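Local coordinates for glucose-6-phosphate isomerase (PDB 6OTU), which catalyses the reversible interconversion of glucose 6-phosphate and fructose 6-phosphate, an isomerisation in sugar metabolism, at residues A[129-134]-A[261-266]. Numbering follows the deposited sequence.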
ATOM      1  N   ARG A 129      31.324  -0.960 -17.990  1.00 39.28           N
ATOM      2  CA  ARG A 129      32.025  -2.175 -18.368  1.00 45.67           C
ATOM      3  C   ARG A 129      32.005  -3.201 -17.250  1.00 40.17           C
ATOM      4  O   ARG A 129      31.950  -4.402 -17.529  1.00 50.72           O
ATOM      5  CB  ARG A 129      33.468  -1.912 -18.801  1.00 49.16           C
ATOM      6  CG  ARG A 129      33.874  -3.034 -19.749  1.00 61.84           C
ATOM      7  CD  ARG A 129      35.349  -3.329 -19.883  1.00 73.52           C
ATOM      8  NE  ARG A 129      36.184  -2.160 -19.694  1.00 75.74           N
ATOM      9  CZ  ARG A 129      36.930  -1.962 -18.621  1.00 78.20           C
ATOM     10  NH1 ARG A 129      37.672  -0.875 -18.538  1.00 84.47           N
ATOM     11  NH2 ARG A 129      36.938  -2.852 -17.636  1.00 73.90           N
ATOM     12  N   HIS A 130      32.002  -2.768 -15.992  1.00 42.88           N
ATOM     13  CA  HIS A 130      31.897  -3.749 -14.917  1.00 42.72           C
ATOM     14  C   HIS A 130      30.524  -4.409 -14.898  1.00 38.83           C
ATOM     15  O   HIS A 130      30.414  -5.611 -14.630  1.00 38.59           O
ATOM     16  CB  HIS A 130      32.225  -3.097 -13.586  1.00 42.46           C
ATOM     17  CG  HIS A 130      33.664  -2.724 -13.462  1.00 49.28           C
ATOM     18  ND1 HIS A 130      34.084  -1.546 -12.883  1.00 53.57           N
ATOM     19  CD2 HIS A 130      34.782  -3.361 -13.880  1.00 52.06           C
ATOM     20  CE1 HIS A 130      35.402  -1.481 -12.938  1.00 56.46           C
ATOM     21  NE2 HIS A 130      35.849  -2.570 -13.537  1.00 57.22           N
ATOM     22  N   SER A 131      29.472  -3.650 -15.215  1.00 38.05           N
ATOM     23  CA  SER A 131      28.146  -4.249 -15.346  1.00 38.96           C
ATOM     24  C   SER A 131      28.129  -5.303 -16.446  1.00 38.28           C
ATOM     25  O   SER A 131      27.546  -6.379 -16.275  1.00 42.94           O
ATOM     26  CB  SER A 131      27.094  -3.169 -15.624  1.00 40.71           C
ATOM     27  OG  SER A 131      27.032  -2.240 -14.555  1.00 37.21           O
ATOM     28  N   LYS A 132      28.770  -5.016 -17.579  1.00 35.31           N
ATOM     29  CA  LYS A 132      28.840  -6.009 -18.645  1.00 36.79           C
ATOM     30  C   LYS A 132      29.624  -7.237 -18.198  1.00 37.98           C
ATOM     31  O   LYS A 132      29.216  -8.375 -18.458  1.00 40.77           O
ATOM     32  CB  LYS A 132      29.455  -5.396 -19.900  1.00 39.12           C
ATOM     33  CG  LYS A 132      29.511  -6.371 -21.046  1.00 45.57           C
ATOM     34  CD  LYS A 132      29.806  -5.695 -22.367  1.00 53.61           C
ATOM     35  CE  LYS A 132      29.544  -6.656 -23.523  1.00 60.55           C
ATOM     36  NZ  LYS A 132      29.929  -6.109 -24.872  1.00 61.36           N
ATOM     37  N   GLU A 133      30.741  -7.027 -17.500  1.00 40.35           N
ATOM     38  CA  GLU A 133      31.494  -8.155 -16.968  1.00 44.23           C
ATOM     39  C   GLU A 133      30.675  -8.952 -15.958  1.00 43.58           C
ATOM     40  O   GLU A 133      30.788 -10.182 -15.903  1.00 47.16           O
ATOM     41  CB  GLU A 133      32.797  -7.678 -16.334  1.00 48.16           C
ATOM     42  CG  GLU A 133      33.752  -6.993 -17.288  1.00 60.64           C
ATOM     43  CD  GLU A 133      34.873  -6.278 -16.557  1.00 71.77           C
ATOM     44  OE1 GLU A 133      35.502  -5.382 -17.158  1.00 77.25           O
ATOM     45  OE2 GLU A 133      35.121  -6.616 -15.380  1.00 75.29           O
ATOM     46  N   GLU A 134      29.865  -8.272 -15.135  1.00 36.42           N
ATOM     47  CA  GLU A 134      29.021  -8.985 -14.174  1.00 38.33           C
ATOM     48  C   GLU A 134      27.958  -9.815 -14.882  1.00 43.21           C
ATOM     49  O   GLU A 134      27.717 -10.970 -14.514  1.00 43.14           O
ATOM     50  CB  GLU A 134      28.353  -8.002 -13.204  1.00 33.28           C
ATOM     51  CG  GLU A 134      29.309  -7.373 -12.193  1.00 43.99           C
ATOM     52  CD  GLU A 134      30.039  -8.403 -11.335  1.00 50.30           C
ATOM     53  OE1 GLU A 134      29.364  -9.216 -10.673  1.00 52.58           O
ATOM     54  OE2 GLU A 134      31.291  -8.396 -11.317  1.00 62.32           O
ATOM     55  N   HIS A 261      28.614  -8.179  -7.778  1.00 33.75           N
ATOM     56  CA  HIS A 261      28.906  -6.835  -7.301  1.00 35.25           C
ATOM     57  C   HIS A 261      27.963  -5.801  -7.899  1.00 35.35           C
ATOM     58  O   HIS A 261      27.580  -5.886  -9.072  1.00 33.09           O
ATOM     59  CB  HIS A 261      30.344  -6.423  -7.646  1.00 37.66           C
ATOM     60  CG  HIS A 261      31.383  -7.378  -7.166  1.00 43.55           C
ATOM     61  ND1 HIS A 261      32.330  -7.924  -8.004  1.00 51.19           N
ATOM     62  CD2 HIS A 261      31.633  -7.883  -5.936  1.00 48.75           C
ATOM     63  CE1 HIS A 261      33.119  -8.726  -7.312  1.00 50.19           C
ATOM     64  NE2 HIS A 261      32.715  -8.721  -6.054  1.00 48.57           N
ATOM     65  N   LEU A 262      27.607  -4.826  -7.076  1.00 33.51           N
ATOM     66  CA  LEU A 262      27.264  -3.478  -7.494  1.00 36.59           C
ATOM     67  C   LEU A 262      28.373  -2.564  -6.960  1.00 32.83           C
ATOM     68  O   LEU A 262      29.420  -3.036  -6.524  1.00 39.16           O
ATOM     69  CB  LEU A 262      25.862  -3.099  -7.008  1.00 31.98           C
ATOM     70  CG  LEU A 262      25.607  -2.972  -5.501  1.00 39.40           C
ATOM     71  CD1 LEU A 262      24.437  -2.018  -5.264  1.00 34.50           C
ATOM     72  CD2 LEU A 262      25.339  -4.339  -4.831  1.00 31.81           C
ATOM     73  N   TRP A 263      28.154  -1.253  -6.995  1.00 39.83           N
ATOM     74  CA  TRP A 263      29.178  -0.292  -6.585  1.00 42.78           C
ATOM     75  C   TRP A 263      28.525   0.838  -5.796  1.00 32.72           C
ATOM     76  O   TRP A 263      27.297   0.917  -5.687  1.00 33.56           O
ATOM     77  CB  TRP A 263      29.965   0.215  -7.812  1.00 40.36           C
ATOM     78  CG  TRP A 263      30.549  -0.958  -8.541  1.00 39.79           C
ATOM     79  CD1 TRP A 263      31.772  -1.530  -8.327  1.00 37.36           C
ATOM     80  CD2 TRP A 263      29.895  -1.771  -9.524  1.00 33.68           C
ATOM     81  NE1 TRP A 263      31.925  -2.630  -9.135  1.00 34.58           N
ATOM     82  CE2 TRP A 263      30.788  -2.797  -9.878  1.00 34.18           C
ATOM     83  CE3 TRP A 263      28.640  -1.726 -10.140  1.00 33.27           C
ATOM     84  CZ2 TRP A 263      30.471  -3.764 -10.828  1.00 35.08           C
ATOM     85  CZ3 TRP A 263      28.325  -2.694 -11.079  1.00 35.45           C
ATOM     86  CH2 TRP A 263      29.236  -3.695 -11.414  1.00 36.27           C
ATOM     87  N   ASP A 264      29.364   1.720  -5.242  1.00 33.04           N
ATOM     88  CA  ASP A 264      28.889   2.742  -4.305  1.00 38.95           C
ATOM     89  C   ASP A 264      27.963   3.760  -4.960  1.00 39.75           C
ATOM     90  O   ASP A 264      27.056   4.284  -4.300  1.00 38.77           O
ATOM     91  CB  ASP A 264      30.074   3.455  -3.659  1.00 41.97           C
ATOM     92  CG  ASP A 264      30.557   2.741  -2.417  1.00 52.36           C
ATOM     93  OD1 ASP A 264      29.920   1.731  -2.047  1.00 55.17           O
ATOM     94  OD2 ASP A 264      31.567   3.168  -1.819  1.00 57.67           O
ATOM     95  N   SER A 265      28.166   4.045  -6.243  1.00 35.93           N
ATOM     96  CA  SER A 265      27.356   4.991  -6.991  1.00 33.94           C
ATOM     97  C   SER A 265      26.043   4.397  -7.502  1.00 39.16           C
ATOM     98  O   SER A 265      25.367   5.049  -8.309  1.00 36.78           O
ATOM     99  CB  SER A 265      28.156   5.498  -8.173  1.00 33.13           C
ATOM    100  OG  SER A 265      28.522   4.389  -8.955  1.00 33.24           O
ATOM    101  N   ILE A 266      25.708   3.174  -7.097  1.00 31.99           N
ATOM    102  CA  ILE A 266      24.461   2.515  -7.463  1.00 31.64           C
ATOM    103  C   ILE A 266      23.557   2.594  -6.237  1.00 39.29           C
ATOM    104  O   ILE A 266      23.719   1.817  -5.291  1.00 31.23           O
ATOM    105  CB  ILE A 266      24.676   1.060  -7.898  1.00 33.97           C
ATOM    106  CG1 ILE A 266      25.727   0.934  -9.010  1.00 36.99           C
ATOM    107  CG2 ILE A 266      23.338   0.417  -8.316  1.00 31.37           C
ATOM    108  CD1 ILE A 266      25.507   1.868 -10.220  1.00 32.29           C
TER
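Glu134 and His261 make the nearest backbone approach here, their CA atoms 7.2 Å apart, where residues 129-134 of helix 122-148 face the end of strand 258-262 and the type I beta turn, Trp263 to Ile266, that follows it. Trp263 does most of the touching, its indole reaching the helix with the six-membered end. The rim atom CZ2 of Trp263 meets CB of His130 at 3.3 Å, CH2 of Trp263 rests 3.8 Å from CG of Glu134, and CZ3 of Trp263 reaches to 3.7 Å from OG of Ser131, a hydroxyl already hydrogen-bonded to Ile127 O one helical turn earlier. The imidazole of His130 swings off past the indole; it lies 28° from parallel with the five-membered ring, but so far displaced that there is little stacking. Strand 258-262 is an edge strand of the five-stranded parallel sheet in the SIS-type fold of phosphoglucose isomerases, so the contact packs a helix against the border of that sheet and the loop leaving it. Beside the tryptophan, Glu134 bends at chi2 (-58°), which turns its carboxylate toward the strand. There OE1 of Glu134 accepts the backbone N-H of His261 at 3.2 Å, fairly straight at 158° but arriving from well above the carboxylate plane. The same oxygen is in a salt bridge with Arg137, which probably keeps the carboxylate ionised. His261 turns NE2 to Asp251, while Trp263 directs NE1 to Gln246, which probably helps to hold the rotation of the indole.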